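Local coordinates for Mgp-operon protein 3 (Mycoplasma pneumoniae, PDB 6RJ1) that is a membrane-bound cell-adhesion protein, also called P40/P90, whose extracellular part probably helps the pathogen attach to sugars on host cells, at residues P169-T174 and A360-Q365; T850-T855 and F864-N869. One frame throughout, in Å; residues are numbered along the deposited sequence.

Contact 1 joins a loop to a short helix that lies far from it along the chain, whereas contact 2 joins neighbouring strands of one beta hairpin; the two share no secondary-structure element. Their centres lie about 19 Å apart and their nearest atoms about 8 Å apart, so they do not touch. Contact 1 is almost wholly buried and is made of carbon-to-carbon packing, with no hydrogen bond between its segments and the threonine hydroxyls of its loop bonded to Glu240. Contact 2 is partly buried: backbone hydrogen bonds hold its strands, one sheet face is aromatic and aliphatic, and the other carries threonine and aspartate beside an aromatic ring.

Contact 1: residues P169-T174 and A360-Q365; sequences PVTPYT and AQALHQ
The methyl group of Ala362 points from the helix into the bend of the loop 169-174 and is met there by three successive side chains. Its CB lies 3.8 Å from CB of Thr171, and CD of Pro172 stands beside it at 4.0 Å. Tyr173 comes to the same methyl with the edge of its ring, not its face: CD2 is 3.8 Å from Ala362 CB, which sits near the ring plane. One face of that ring is occupied within the loop by Pro172, whose CG rests 3.9 Å above the plane, displaced toward the rim. Leu363, next to Ala362 on the helix, makes the second point of contact. Its CD2 branch reaches back to the loop and touches CG2 of Thr171 at 3.8 Å, the two side chains meeting at a slant. The same CD2 also reaches CG of Pro169, 4.1 Å away, the leucine lying across the proline ring at about a right angle.

Thr171 divides its two branches. With chi1 at 74°, CG2 falls beside the backbone N and on the leucine, while OG1 is placed between N and the carbonyl carbon. There OG1 takes a weak bond from Tyr173 N and is hydrogen-bonded to Glu240, whose other carboxylate oxygen bonds Thr174 OG1. Thr174 OG1 in turn accepts a hydrogen bond from the backbone N of Thr171 at 2.9 Å, tying the ends of the turn together. Tyr173 also touches Pro873 and Val882, in other loops of the chain.

The loop bends in a type I beta turn from Thr171 to Thr174, closed by the bond from Thr174 N to Thr171 O, with a weak ST-turn bond at Thr171 beside it, and it is packed through its apolar side against helix 360-365.

Contact 2: residues T850-T855 and F864-N869; sequences TLKDVT and FYTFDN
The rings of Tyr865 and Phe867 each carry an aliphatic group from strand 851-855 on one face. Val854 CG1 sits over the centre of the tyrosine ring, 3.5 Å from its centroid, in a CH-pi contact. Leu851 CD1 covers Phe867 nearer the rim, 4.0 Å from the centroid, and also meets the edge of Tyr865 at CD2. CG anti to the leucine N (chi1 177°) and chi2 of 82° together bring CD1 there. Thr850 OG1, bonded to Asp847 O, lies at the edge of Phe867. Outside the hairpin, both rings rest on Leu804 of strand 799-805, and Tyr865 OH bonds Gly781 O.

Asp853, Thr855, Phe864 and Thr866 turn to the other face, where Thr866 packs on Leu929 and Ile932. Lys852 lies alongside Thr866, and its CB is 3.8 Å from Asp868 CB.

Between the strands, Thr866 O is gripped by two donors from one face of its plane, Lys852 N at 2.8 Å and Asp853 N at 3.2 Å. With two residues opposite Thr866 the register shifts by one, and Leu851 and Val854 share a face. Thr866 N returns a bond to Asp853 O, and Thr855 and Phe864 form a second hydrogen-bonded pair.

Lys852 and Asp853 opposite Thr866 make a classic beta bulge in an antiparallel hairpin, whose sheet, lying between two others, is consistent with a blade of a beta-propeller.

Contact 1: residues P169-T174 and A360-Q365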
ATOM      1  N   PRO A 169       5.546   6.783   8.456  1.00 54.81           N
ATOM      2  CA  PRO A 169       5.308   6.720   7.007  1.00 54.77           C
ATOM      3  C   PRO A 169       6.485   7.170   6.148  1.00 60.88           C
ATOM      4  O   PRO A 169       7.270   8.034   6.549  1.00 61.00           O
ATOM      5  CB  PRO A 169       4.062   7.589   6.809  1.00 56.17           C
ATOM      6  CG  PRO A 169       3.439   7.693   8.147  1.00 59.96           C
ATOM      7  CD  PRO A 169       4.578   7.683   9.110  1.00 55.42           C
ATOM      8  N   VAL A 170       6.636   6.530   4.986  1.00 59.58           N
ATOM      9  CA  VAL A 170       7.679   6.857   4.022  1.00 60.35           C
ATOM     10  C   VAL A 170       7.175   8.084   3.264  1.00 68.01           C
ATOM     11  O   VAL A 170       6.075   8.060   2.703  1.00 68.55           O
ATOM     12  CB  VAL A 170       8.018   5.672   3.080  1.00 64.19           C
ATOM     13  CG1 VAL A 170       9.050   6.081   2.032  1.00 64.32           C
ATOM     14  CG2 VAL A 170       8.502   4.451   3.860  1.00 63.70           C
ATOM     15  N   THR A 171       7.949   9.167   3.285  1.00 65.81           N
ATOM     16  CA  THR A 171       7.552  10.398   2.606  1.00 65.96           C
ATOM     17  C   THR A 171       8.218  10.459   1.229  1.00 71.47           C
ATOM     18  O   THR A 171       9.214   9.759   1.015  1.00 72.93           O
ATOM     19  CB  THR A 171       7.907  11.631   3.469  1.00 67.99           C
ATOM     20  OG1 THR A 171       9.321  11.852   3.445  1.00 62.22           O
ATOM     21  CG2 THR A 171       7.374  11.528   4.893  1.00 64.15           C
ATOM     22  N   PRO A 172       7.758  11.329   0.301  1.00 66.43           N
ATOM     23  CA  PRO A 172       8.453  11.445  -0.992  1.00 66.09           C
ATOM     24  C   PRO A 172       9.912  11.925  -0.886  1.00 70.29           C
ATOM     25  O   PRO A 172      10.633  11.891  -1.888  1.00 71.28           O
ATOM     26  CB  PRO A 172       7.588  12.450  -1.757  1.00 67.51           C
ATOM     27  CG  PRO A 172       6.883  13.221  -0.715  1.00 71.49           C
ATOM     28  CD  PRO A 172       6.603  12.247   0.367  1.00 66.96           C
ATOM     29  N   TYR A 173      10.346  12.362   0.317  1.00 65.64           N
ATOM     30  CA  TYR A 173      11.704  12.857   0.571  1.00 65.83           C
ATOM     31  C   TYR A 173      12.577  11.866   1.346  1.00 68.82           C
ATOM     32  O   TYR A 173      13.711  12.201   1.697  1.00 67.99           O
ATOM     33  CB  TYR A 173      11.674  14.238   1.258  1.00 67.67           C
ATOM     34  CG  TYR A 173      10.794  15.223   0.531  1.00 71.07           C
ATOM     35  CD1 TYR A 173      11.152  15.718  -0.721  1.00 73.39           C
ATOM     36  CD2 TYR A 173       9.579  15.627   1.069  1.00 72.87           C
ATOM     37  CE1 TYR A 173      10.328  16.598  -1.414  1.00 74.45           C
ATOM     38  CE2 TYR A 173       8.748  16.513   0.387  1.00 74.53           C
ATOM     39  CZ  TYR A 173       9.125  16.993  -0.855  1.00 83.92           C
ATOM     40  OH  TYR A 173       8.298  17.843  -1.540  1.00 89.87           O
ATOM     41  N   THR A 174      12.055  10.645   1.593  1.00 64.72           N
ATOM     42  CA  THR A 174      12.782   9.590   2.295  1.00 64.20           C
ATOM     43  C   THR A 174      13.870   9.062   1.354  1.00 67.96           C
ATOM     44  O   THR A 174      13.532   8.507   0.303  1.00 68.49           O
ATOM     45  CB  THR A 174      11.820   8.480   2.784  1.00 67.46           C
ATOM     46  OG1 THR A 174      10.814   9.048   3.627  1.00 63.32           O
ATOM     47  CG2 THR A 174      12.544   7.351   3.520  1.00 62.40           C
ATOM     48  N   ALA A 360       7.446  17.348   7.849  1.00 67.53           N
ATOM     49  CA  ALA A 360       6.138  17.782   8.345  1.00 67.01           C
ATOM     50  C   ALA A 360       5.103  18.040   7.242  1.00 71.06           C
ATOM     51  O   ALA A 360       3.993  17.501   7.316  1.00 70.75           O
ATOM     52  CB  ALA A 360       6.290  19.015   9.221  1.00 67.37           C
ATOM     53  N   GLN A 361       5.481  18.830   6.213  1.00 66.89           N
ATOM     54  CA  GLN A 361       4.604  19.201   5.093  1.00 65.94           C
ATOM     55  C   GLN A 361       4.321  18.040   4.158  1.00 69.60           C
ATOM     56  O   GLN A 361       3.263  18.010   3.524  1.00 69.10           O
ATOM     57  CB  GLN A 361       5.132  20.422   4.331  1.00 66.60           C
ATOM     58  CG  GLN A 361       5.355  21.652   5.210  1.00 67.25           C
ATOM     59  CD  GLN A 361       6.766  21.752   5.766  1.00 77.77           C
ATOM     60  OE1 GLN A 361       7.502  20.764   5.899  1.00 70.48           O
ATOM     61  NE2 GLN A 361       7.174  22.962   6.105  1.00 70.57           N
ATOM     62  N   ALA A 362       5.256  17.075   4.086  1.00 66.12           N
ATOM     63  CA  ALA A 362       5.106  15.869   3.276  1.00 65.75           C
ATOM     64  C   ALA A 362       4.065  14.966   3.927  1.00 68.48           C
ATOM     65  O   ALA A 362       3.181  14.469   3.230  1.00 67.82           O
ATOM     66  CB  ALA A 362       6.439  15.147   3.138  1.00 66.54           C
ATOM     67  N   LEU A 363       4.129  14.826   5.273  1.00 64.01           N
ATOM     68  CA  LEU A 363       3.195  14.023   6.067  1.00 63.33           C
ATOM     69  C   LEU A 363       1.782  14.584   6.023  1.00 68.51           C
ATOM     70  O   LEU A 363       0.851  13.834   5.757  1.00 69.12           O
ATOM     71  CB  LEU A 363       3.667  13.875   7.520  1.00 62.92           C
ATOM     72  CG  LEU A 363       4.962  13.103   7.754  1.00 66.50           C
ATOM     73  CD1 LEU A 363       5.588  13.495   9.080  1.00 66.05           C
ATOM     74  CD2 LEU A 363       4.741  11.586   7.662  1.00 68.20           C
ATOM     75  N   HIS A 364       1.621  15.900   6.250  1.00 65.89           N
ATOM     76  CA  HIS A 364       0.322  16.583   6.194  1.00 65.57           C
ATOM     77  C   HIS A 364      -0.401  16.276   4.860  1.00 68.17           C
ATOM     78  O   HIS A 364      -1.607  16.023   4.854  1.00 67.16           O
ATOM     79  CB  HIS A 364       0.510  18.105   6.372  1.00 66.51           C
ATOM     80  CG  HIS A 364      -0.707  18.895   6.004  1.00 70.09           C
ATOM     81  ND1 HIS A 364      -1.797  18.976   6.853  1.00 71.98           N
ATOM     82  CD2 HIS A 364      -0.995  19.554   4.858  1.00 71.97           C
ATOM     83  CE1 HIS A 364      -2.704  19.687   6.208  1.00 71.54           C
ATOM     84  NE2 HIS A 364      -2.266  20.059   5.003  1.00 71.95           N
ATOM     85  N   GLN A 365       0.365  16.296   3.747  1.00 64.57           N
ATOM     86  CA  GLN A 365      -0.064  16.031   2.377  1.00 63.82           C
ATOM     87  C   GLN A 365      -0.461  14.563   2.158  1.00 68.75           C
ATOM     88  O   GLN A 365      -1.250  14.281   1.258  1.00 69.22           O
ATOM     89  CB  GLN A 365       1.053  16.433   1.409  1.00 64.59           C
ATOM     90  CG  GLN A 365       0.552  16.996   0.080  1.00 72.79           C
ATOM     91  CD  GLN A 365      -0.116  18.356   0.188  1.00 81.89           C
ATOM     92  OE1 GLN A 365       0.443  19.336   0.707  1.00 77.01           O
ATOM     93  NE2 GLN A 365      -1.326  18.446  -0.323  1.00 71.83           N
TER

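Contact 2: residues T850-T855 and F864-N869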
ATOM      1  N   THR A 850       0.881  12.935  -7.033  1.00 62.67           N
ATOM      2  CA  THR A 850       0.044  14.103  -7.326  1.00 62.73           C
ATOM      3  C   THR A 850      -1.253  13.790  -8.087  1.00 66.90           C
ATOM      4  O   THR A 850      -1.921  14.725  -8.538  1.00 66.13           O
ATOM      5  CB  THR A 850       0.859  15.173  -8.049  1.00 69.61           C
ATOM      6  OG1 THR A 850       1.299  14.671  -9.306  1.00 71.02           O
ATOM      7  CG2 THR A 850       2.024  15.687  -7.225  1.00 67.18           C
ATOM      8  N   LEU A 851      -1.623  12.498  -8.210  1.00 64.00           N
ATOM      9  CA  LEU A 851      -2.839  12.100  -8.916  1.00 64.37           C
ATOM     10  C   LEU A 851      -4.074  12.739  -8.303  1.00 70.23           C
ATOM     11  O   LEU A 851      -4.338  12.569  -7.112  1.00 70.30           O
ATOM     12  CB  LEU A 851      -2.982  10.570  -8.998  1.00 64.33           C
ATOM     13  CG  LEU A 851      -4.266  10.052  -9.666  1.00 69.01           C
ATOM     14  CD1 LEU A 851      -4.151  10.048 -11.174  1.00 69.63           C
ATOM     15  CD2 LEU A 851      -4.599   8.691  -9.178  1.00 71.46           C
ATOM     16  N   LYS A 852      -4.809  13.509  -9.110  1.00 67.98           N
ATOM     17  CA  LYS A 852      -6.002  14.160  -8.600  1.00 68.27           C
ATOM     18  C   LYS A 852      -7.274  13.473  -9.099  1.00 73.53           C
ATOM     19  O   LYS A 852      -8.262  13.448  -8.364  1.00 74.24           O
ATOM     20  CB  LYS A 852      -5.975  15.684  -8.849  1.00 70.11           C
ATOM     21  CG  LYS A 852      -6.829  16.214  -9.986  1.00 87.08           C
ATOM     22  CD  LYS A 852      -7.793  17.264  -9.466  1.00 99.29           C
ATOM     23  CE  LYS A 852      -8.277  18.204 -10.540  1.00106.97           C
ATOM     24  NZ  LYS A 852      -8.950  19.391  -9.945  1.00115.44           N
ATOM     25  N   ASP A 853      -7.245  12.869 -10.301  1.00 69.99           N
ATOM     26  CA  ASP A 853      -8.441  12.230 -10.839  1.00 70.38           C
ATOM     27  C   ASP A 853      -8.183  11.083 -11.814  1.00 73.48           C
ATOM     28  O   ASP A 853      -7.196  11.093 -12.550  1.00 73.59           O
ATOM     29  CB  ASP A 853      -9.337  13.302 -11.498  1.00 73.22           C
ATOM     30  CG  ASP A 853     -10.566  12.756 -12.188  1.00 93.49           C
ATOM     31  OD1 ASP A 853     -11.510  12.321 -11.472  1.00 96.54           O
ATOM     32  OD2 ASP A 853     -10.578  12.730 -13.437  1.00100.96           O
ATOM     33  N   VAL A 854      -9.085  10.089 -11.808  1.00 68.93           N
ATOM     34  CA  VAL A 854      -9.079   8.981 -12.763  1.00 68.83           C
ATOM     35  C   VAL A 854     -10.481   8.888 -13.345  1.00 73.63           C
ATOM     36  O   VAL A 854     -11.455   8.875 -12.588  1.00 73.71           O
ATOM     37  CB  VAL A 854      -8.603   7.604 -12.240  1.00 72.49           C
ATOM     38  CG1 VAL A 854      -8.246   6.697 -13.407  1.00 71.83           C
ATOM     39  CG2 VAL A 854      -7.418   7.733 -11.296  1.00 72.56           C
ATOM     40  N   THR A 855     -10.578   8.823 -14.681  1.00 70.09           N
ATOM     41  CA  THR A 855     -11.846   8.742 -15.403  1.00 70.01           C
ATOM     42  C   THR A 855     -11.762   7.667 -16.465  1.00 74.07           C
ATOM     43  O   THR A 855     -10.721   7.520 -17.098  1.00 73.49           O
ATOM     44  CB  THR A 855     -12.164  10.100 -16.062  1.00 78.67           C
ATOM     45  OG1 THR A 855     -12.035  11.141 -15.098  1.00 80.68           O
ATOM     46  CG2 THR A 855     -13.548  10.147 -16.674  1.00 77.52           C
ATOM     47  N   PHE A 864      -8.307   8.052 -18.254  1.00 68.60           N
ATOM     48  CA  PHE A 864      -7.595   9.324 -18.211  1.00 67.48           C
ATOM     49  C   PHE A 864      -7.162   9.620 -16.788  1.00 68.63           C
ATOM     50  O   PHE A 864      -8.004   9.700 -15.893  1.00 68.07           O
ATOM     51  CB  PHE A 864      -8.439  10.459 -18.813  1.00 69.51           C
ATOM     52  CG  PHE A 864      -8.748  10.280 -20.279  1.00 71.55           C
ATOM     53  CD1 PHE A 864      -7.799  10.578 -21.250  1.00 74.86           C
ATOM     54  CD2 PHE A 864      -9.993   9.819 -20.692  1.00 74.29           C
ATOM     55  CE1 PHE A 864      -8.083  10.401 -22.606  1.00 76.35           C
ATOM     56  CE2 PHE A 864     -10.277   9.642 -22.049  1.00 77.26           C
ATOM     57  CZ  PHE A 864      -9.321   9.936 -22.998  1.00 75.63           C
ATOM     58  N   TYR A 865      -5.841   9.723 -16.576  1.00 64.40           N
ATOM     59  CA  TYR A 865      -5.216   9.986 -15.273  1.00 63.77           C
ATOM     60  C   TYR A 865      -4.757  11.429 -15.196  1.00 69.42           C
ATOM     61  O   TYR A 865      -3.842  11.824 -15.925  1.00 68.85           O
ATOM     62  CB  TYR A 865      -4.039   9.033 -15.036  1.00 63.87           C
ATOM     63  CG  TYR A 865      -4.457   7.624 -14.690  1.00 64.32           C
ATOM     64  CD1 TYR A 865      -4.876   6.735 -15.682  1.00 66.34           C
ATOM     65  CD2 TYR A 865      -4.417   7.168 -13.376  1.00 63.99           C
ATOM     66  CE1 TYR A 865      -5.284   5.437 -15.364  1.00 67.93           C
ATOM     67  CE2 TYR A 865      -4.804   5.870 -13.048  1.00 64.63           C
ATOM     68  CZ  TYR A 865      -5.239   5.008 -14.044  1.00 72.73           C
ATOM     69  OH  TYR A 865      -5.629   3.731 -13.720  1.00 70.27           O
ATOM     70  N   THR A 866      -5.416  12.219 -14.337  1.00 66.59           N
ATOM     71  CA  THR A 866      -5.099  13.627 -14.151  1.00 66.40           C
ATOM     72  C   THR A 866      -4.170  13.800 -12.962  1.00 70.31           C
ATOM     73  O   THR A 866      -4.446  13.302 -11.873  1.00 70.45           O
ATOM     74  CB  THR A 866      -6.376  14.467 -14.085  1.00 75.44           C
ATOM     75  OG1 THR A 866      -7.177  14.181 -15.237  1.00 77.86           O
ATOM     76  CG2 THR A 866      -6.093  15.958 -14.026  1.00 70.65           C
ATOM     77  N   PHE A 867      -3.058  14.490 -13.191  1.00 66.35           N
ATOM     78  CA  PHE A 867      -2.039  14.774 -12.183  1.00 65.97           C
ATOM     79  C   PHE A 867      -1.945  16.273 -11.955  1.00 69.91           C
ATOM     80  O   PHE A 867      -1.750  17.032 -12.904  1.00 69.35           O
ATOM     81  CB  PHE A 867      -0.687  14.223 -12.646  1.00 67.68           C
ATOM     82  CG  PHE A 867      -0.650  12.715 -12.639  1.00 69.04           C
ATOM     83  CD1 PHE A 867      -0.255  12.021 -11.500  1.00 71.00           C
ATOM     84  CD2 PHE A 867      -1.010  11.986 -13.770  1.00 70.13           C
ATOM     85  CE1 PHE A 867      -0.228  10.629 -11.486  1.00 71.17           C
ATOM     86  CE2 PHE A 867      -0.983  10.592 -13.751  1.00 72.41           C
ATOM     87  CZ  PHE A 867      -0.608   9.926 -12.604  1.00 70.20           C
ATOM     88  N   ASP A 868      -2.071  16.695 -10.701  1.00 66.48           N
ATOM     89  CA  ASP A 868      -2.052  18.094 -10.294  1.00 66.47           C
ATOM     90  C   ASP A 868      -0.789  18.378  -9.485  1.00 71.10           C
ATOM     91  O   ASP A 868      -0.617  17.791  -8.421  1.00 71.02           O
ATOM     92  CB  ASP A 868      -3.312  18.371  -9.446  1.00 68.61           C
ATOM     93  CG  ASP A 868      -3.726  19.816  -9.239  1.00 84.14           C
ATOM     94  OD1 ASP A 868      -2.832  20.702  -9.234  1.00 86.17           O
ATOM     95  OD2 ASP A 868      -4.945  20.063  -9.051  1.00 90.37           O
ATOM     96  N   ASN A 869       0.083  19.289  -9.973  1.00 67.79           N
ATOM     97  CA  ASN A 869       1.323  19.702  -9.295  1.00 67.30           C
ATOM     98  C   ASN A 869       1.094  20.394  -7.935  1.00 71.37           C
ATOM     99  O   ASN A 869       1.994  20.388  -7.097  1.00 70.34           O
ATOM    100  CB  ASN A 869       2.182  20.566 -10.214  1.00 68.08           C
ATOM    101  CG  ASN A 869       2.850  19.807 -11.340  1.00 87.86           C
ATOM    102  OD1 ASN A 869       2.878  18.570 -11.375  1.00 82.56           O
ATOM    103  ND2 ASN A 869       3.416  20.535 -12.290  1.00 77.72           N
TER